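Local coordinates for putative nucleic acid-binding lipoprotein (PDB 3F1Z) that is of unknown function but, as a putative lipoprotein with an OB-fold, may bind nucleic acid, at residues Lys86-Asn91 against Thr122-Gln127; Phe73-Arg78 against Phe90-His95. All coordinates share one frame; numbering follows the deposited sequence.

Contact 1. Residues Lys86-Asn91 against Thr122-Gln127; sequences KRLTFN and TIPTLQ
The Phe90 ring meets Leu126 obliquely: CE2 lies 3.7 Å from the Leu126 CD1 methyl, and the two side chains run side by side in the same direction. With CG beside the backbone N in both (chi1 -62° for Phe90), they extend alongside each other from paired positions on one face. On the same inner side, Leu88 CD2 reaches Leu126 CD1 at 4.1 Å. The other flat groups are the amides of Asn91 and Gln127, on the opposite face of the sheet. Their planes stand 60° apart, and Gln127 OE1 rests against Asn91 CB rather than bonding to the other amide. Gln127 bends back at chi2 so that NE2 donates to Thr125 O from above the carbonyl plane, while a water donates to both Gln127 OE1 and Asn91 O. Also on this face, the hydroxyls of Thr89 and Thr125 hydrogen-bond at 2.8 Å between the two OG1 atoms. Leu126 N binds Thr89 O at 2.9 Å, and Asn91 N approaches Leu126 O at 2.8 Å. Before the paired residues, Ile123 CG2 packs on Arg87 O at 3.4 Å and its CD1 on the aliphatic part of Lys86, whose NZ bonds to Thr37 of helix 29-38. Both backbone bonds are Leu126's own, one to the residue before Phe90 and one from the residue after it, which defines a short parallel bridge between strands inclined by 32°. Such a parallel pairing between otherwise mainly antiparallel neighbours is characteristic of the closure of an OB-fold barrel.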
# COMPACT_ATOMS: atom_id res chain seq x y z
N LYS A 86 -5.91 -2.07 12.05
CA LYS A 86 -6.29 -2.16 10.67
C LYS A 86 -5.07 -2.39 9.78
O LYS A 86 -4.01 -1.84 10.03
CB LYS A 86 -7.03 -0.89 10.25
CG LYS A 86 -8.39 -0.73 10.92
CD LYS A 86 -9.14 0.53 10.42
CE LYS A 86 -10.46 0.69 11.19
NZ LYS A 86 -11.16 1.99 10.91
N ARG A 87 -5.24 -3.18 8.73
CA ARG A 87 -4.17 -3.47 7.82
C ARG A 87 -4.31 -2.68 6.52
O ARG A 87 -5.42 -2.33 6.09
CB ARG A 87 -4.17 -4.94 7.45
CG ARG A 87 -4.21 -5.95 8.60
CD ARG A 87 -3.34 -5.58 9.79
NE ARG A 87 -2.90 -6.77 10.53
CZ ARG A 87 -2.63 -6.82 11.82
NH1 ARG A 87 -2.82 -5.77 12.60
NH2 ARG A 87 -2.22 -7.97 12.34
N LEU A 88 -3.17 -2.42 5.88
CA LEU A 88 -3.18 -1.74 4.60
C LEU A 88 -2.70 -2.77 3.57
O LEU A 88 -1.75 -3.53 3.86
CB LEU A 88 -2.23 -0.57 4.68
CG LEU A 88 -2.00 0.26 3.42
CD1 LEU A 88 -3.27 0.94 2.97
CD2 LEU A 88 -0.87 1.25 3.69
N THR A 89 -3.34 -2.83 2.41
CA THR A 89 -2.93 -3.77 1.38
C THR A 89 -2.47 -2.99 0.16
O THR A 89 -2.92 -1.87 -0.06
CB THR A 89 -4.06 -4.68 0.93
OG1 THR A 89 -5.16 -3.82 0.50
CG2 THR A 89 -4.53 -5.63 2.06
N PHE A 90 -1.59 -3.62 -0.61
CA PHE A 90 -1.04 -3.09 -1.81
C PHE A 90 -1.22 -4.13 -2.91
O PHE A 90 -1.02 -5.31 -2.68
CB PHE A 90 0.46 -2.89 -1.65
CG PHE A 90 0.84 -1.91 -0.60
CD1 PHE A 90 0.83 -2.26 0.72
CD2 PHE A 90 1.32 -0.67 -0.95
CE1 PHE A 90 1.18 -1.38 1.68
CE2 PHE A 90 1.70 0.21 0.00
CZ PHE A 90 1.61 -0.14 1.32
N ASN A 91 -1.49 -3.69 -4.11
CA ASN A 91 -1.75 -4.61 -5.21
C ASN A 91 -0.66 -4.43 -6.23
O ASN A 91 -0.61 -3.39 -6.91
CB ASN A 91 -3.10 -4.29 -5.82
CG ASN A 91 -3.49 -5.24 -6.92
OD1 ASN A 91 -2.67 -5.74 -7.62
ND2 ASN A 91 -4.79 -5.49 -7.06
N THR A 122 -13.56 0.13 3.33
CA THR A 122 -13.27 1.33 4.11
C THR A 122 -11.78 1.62 4.11
O THR A 122 -11.33 2.69 4.48
CB THR A 122 -13.75 1.21 5.54
OG1 THR A 122 -13.07 0.14 6.19
CG2 THR A 122 -15.25 0.95 5.59
N ILE A 123 -10.99 0.66 3.64
CA ILE A 123 -9.54 0.81 3.56
C ILE A 123 -9.11 0.69 2.11
O ILE A 123 -9.60 -0.16 1.37
CB ILE A 123 -8.82 -0.23 4.44
CG1 ILE A 123 -9.22 0.01 5.90
CG2 ILE A 123 -7.34 -0.10 4.29
CD1 ILE A 123 -8.89 -1.15 6.81
N PRO A 124 -8.26 1.59 1.67
CA PRO A 124 -7.78 1.50 0.31
C PRO A 124 -6.77 0.38 0.09
O PRO A 124 -6.05 0.03 1.00
CB PRO A 124 -7.05 2.83 0.10
CG PRO A 124 -6.73 3.31 1.38
CD PRO A 124 -7.71 2.76 2.37
N THR A 125 -6.79 -0.18 -1.10
CA THR A 125 -5.75 -1.08 -1.57
C THR A 125 -4.93 -0.19 -2.50
O THR A 125 -5.43 0.28 -3.53
CB THR A 125 -6.32 -2.30 -2.31
OG1 THR A 125 -7.12 -3.06 -1.40
CG2 THR A 125 -5.17 -3.18 -2.80
N LEU A 126 -3.70 0.09 -2.10
CA LEU A 126 -2.82 0.95 -2.86
C LEU A 126 -2.39 0.22 -4.15
O LEU A 126 -2.10 -0.99 -4.13
CB LEU A 126 -1.63 1.41 -2.02
CG LEU A 126 -2.03 2.38 -0.89
CD1 LEU A 126 -0.81 2.86 -0.10
CD2 LEU A 126 -2.76 3.56 -1.47
N GLN A 127 -2.40 0.97 -5.25
CA GLN A 127 -2.14 0.48 -6.59
C GLN A 127 -0.79 0.96 -7.11
O GLN A 127 -0.25 1.93 -6.59
CB GLN A 127 -3.25 1.02 -7.52
CG GLN A 127 -4.65 0.66 -7.03
CD GLN A 127 -4.90 -0.83 -7.02
OE1 GLN A 127 -4.48 -1.53 -7.94
NE2 GLN A 127 -5.60 -1.34 -6.00
O HOH W 1 -1.82 -1.94 -8.88

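Contact 2. Residues Phe73-Arg78 against Phe90-His95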
# COMPACT_ATOMS: atom_id res chain seq x y z
N PHE A 73 -0.17 -9.81 -7.12
CA PHE A 73 0.20 -10.09 -5.76
C PHE A 73 -0.46 -9.11 -4.84
O PHE A 73 -0.56 -7.96 -5.19
CB PHE A 73 1.68 -9.87 -5.58
CG PHE A 73 2.56 -10.66 -6.48
CD1 PHE A 73 2.98 -10.15 -7.67
CD2 PHE A 73 3.04 -11.89 -6.09
CE1 PHE A 73 3.84 -10.90 -8.51
CE2 PHE A 73 3.89 -12.63 -6.90
CZ PHE A 73 4.28 -12.13 -8.11
N ILE A 74 -0.91 -9.57 -3.68
CA ILE A 74 -1.40 -8.71 -2.61
C ILE A 74 -0.35 -8.77 -1.48
O ILE A 74 0.07 -9.86 -1.03
CB ILE A 74 -2.75 -9.20 -2.05
CG1 ILE A 74 -3.83 -9.10 -3.09
CG2 ILE A 74 -3.25 -8.28 -0.98
CD1 ILE A 74 -4.15 -7.60 -3.53
N VAL A 75 0.07 -7.59 -1.02
CA VAL A 75 1.01 -7.42 0.10
C VAL A 75 0.23 -6.67 1.18
O VAL A 75 -0.38 -5.64 0.91
CB VAL A 75 2.22 -6.63 -0.32
CG1 VAL A 75 3.04 -6.21 0.89
CG2 VAL A 75 3.07 -7.49 -1.26
N THR A 76 0.19 -7.24 2.38
CA THR A 76 -0.58 -6.68 3.49
C THR A 76 0.39 -6.20 4.55
O THR A 76 1.34 -6.91 4.91
CB THR A 76 -1.51 -7.73 4.12
OG1 THR A 76 -2.28 -8.34 3.11
CG2 THR A 76 -2.46 -7.11 5.15
N MSE A 77 0.10 -5.02 5.11
CA MSE A 77 1.00 -4.33 6.02
C MSE A 77 0.26 -3.92 7.27
O MSE A 77 -0.87 -3.43 7.17
CB MSE A 77 1.52 -3.08 5.30
CG MSE A 77 2.55 -2.30 6.04
SE MSE A 77 2.94 -0.57 5.22
CE MSE A 77 4.38 -1.13 4.01
N ARG A 78 0.88 -4.12 8.44
CA ARG A 78 0.29 -3.61 9.68
C ARG A 78 1.13 -2.46 10.23
O ARG A 78 2.31 -2.33 9.88
CB ARG A 78 0.22 -4.70 10.74
CG ARG A 78 1.57 -5.17 11.27
CD ARG A 78 1.36 -5.90 12.60
NE ARG A 78 2.55 -6.58 13.08
CZ ARG A 78 3.55 -6.00 13.72
NH1 ARG A 78 3.53 -4.69 13.99
NH2 ARG A 78 4.59 -6.74 14.10
N PHE A 90 -1.59 -3.62 -0.61
CA PHE A 90 -1.04 -3.09 -1.81
C PHE A 90 -1.22 -4.13 -2.91
O PHE A 90 -1.02 -5.31 -2.68
CB PHE A 90 0.46 -2.89 -1.65
CG PHE A 90 0.84 -1.91 -0.60
CD1 PHE A 90 0.83 -2.26 0.72
CD2 PHE A 90 1.32 -0.67 -0.95
CE1 PHE A 90 1.18 -1.38 1.68
CE2 PHE A 90 1.70 0.21 0.00
CZ PHE A 90 1.61 -0.14 1.32
N ASN A 91 -1.49 -3.69 -4.11
CA ASN A 91 -1.75 -4.61 -5.21
C ASN A 91 -0.66 -4.43 -6.23
O ASN A 91 -0.61 -3.39 -6.91
CB ASN A 91 -3.10 -4.29 -5.82
CG ASN A 91 -3.49 -5.24 -6.92
OD1 ASN A 91 -2.67 -5.74 -7.62
ND2 ASN A 91 -4.79 -5.49 -7.06
N PHE A 92 0.21 -5.44 -6.35
CA PHE A 92 1.33 -5.41 -7.29
C PHE A 92 1.05 -6.23 -8.52
O PHE A 92 0.79 -7.43 -8.41
CB PHE A 92 2.59 -6.02 -6.67
CG PHE A 92 3.30 -5.16 -5.61
CD1 PHE A 92 2.92 -5.21 -4.29
CD2 PHE A 92 4.41 -4.43 -5.93
CE1 PHE A 92 3.61 -4.49 -3.30
CE2 PHE A 92 5.11 -3.71 -4.94
CZ PHE A 92 4.71 -3.76 -3.63
N GLY A 93 1.10 -5.60 -9.69
CA GLY A 93 0.94 -6.30 -10.97
C GLY A 93 2.12 -7.25 -11.21
O GLY A 93 3.17 -7.17 -10.54
N SER A 94 1.95 -8.14 -12.18
CA SER A 94 2.92 -9.17 -12.46
C SER A 94 4.25 -8.63 -12.89
O SER A 94 5.29 -9.28 -12.69
CB SER A 94 2.38 -10.15 -13.53
OG SER A 94 1.86 -9.52 -14.69
N HIS A 95 4.25 -7.43 -13.45
CA HIS A 95 5.48 -6.79 -13.90
C HIS A 95 6.36 -6.31 -12.75
O HIS A 95 7.48 -5.88 -12.97
CB HIS A 95 5.15 -5.61 -14.83
CG HIS A 95 4.31 -4.57 -14.18
ND1 HIS A 95 4.81 -3.34 -13.81
CD2 HIS A 95 3.02 -4.59 -13.78
CE1 HIS A 95 3.85 -2.64 -13.22
NE2 HIS A 95 2.76 -3.38 -13.20
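Phe73 and Phe92 are joined through their backbones by a reciprocal pair of hydrogen bonds, Phe73 N to Phe92 O and Phe92 N to Phe73 O, both 2.9 Å. Val75 and Phe90 repeat the pattern: Val75 N donates to Phe90 O, and Phe90 N returns a bond of 2.8 Å to Val75 O. Ile74 and Asn91 form the non-hydrogen-bonded pair in between, where Ile74 CA-H faces Phe90 O and Asn91 CA-H faces Phe73 O. This alternation, with strand directions 150° apart, identifies the antiparallel beta hairpin of strands 71-78 and 88-93, part of the OB-fold barrel wall.

Apolar contacts gather on the face bearing Phe73, Val75, Phe90 and Phe92. With Val75 CG1 anti to the backbone N (chi1 168°), CG2 is the methyl turned to Phe92 CE1, which it meets obliquely at 3.7 Å; the Phe73 and Phe92 CB atoms sit 4.1 Å apart. Ile111 of strand 108-114 touches Met77, Phe90 and Phe92 on this side, and Val100 of helix 97-100 packs on Phe73 and Phe92. On the other face, Ile74 CD1 reaches the Asn91 side chain obliquely, 4.2 Å from its ND2.

Contacts at ring edges form a third group. Val75 O lies in the plane of the Phe90 ring, 3.6 Å from CD1. Selenomethionine Met77 makes a Met-aromatic contact, its SE 5.2 Å from the Phe90 ring centroid and 77° off the normal. Beyond this edge contact, the Met77 chain bends at chi3 and CE comes obliquely to within 4.0 Å of Phe90 CE1.

Contacts 1 and 2 share strand 88-93, with Phe90 and Asn91 belonging to both, and their centres are 9 Å apart. In the sheet that strand lies between 71-78, its antiparallel hairpin partner, and 125-127, its parallel neighbour. Along the chain, 73-78 comes first, then 86-91 runs into 90-95, and 122-127 follows only after helix 97-100 and strand 108-114. Contact 2 is therefore local and contact 1 long-range. A probable backbone hydrogen bond from Met77 N to Leu88 O, 2.7 Å, continues the hairpin into contact 1. Together they tie a late strand to the hairpin, consistent with a curled OB-fold sheet.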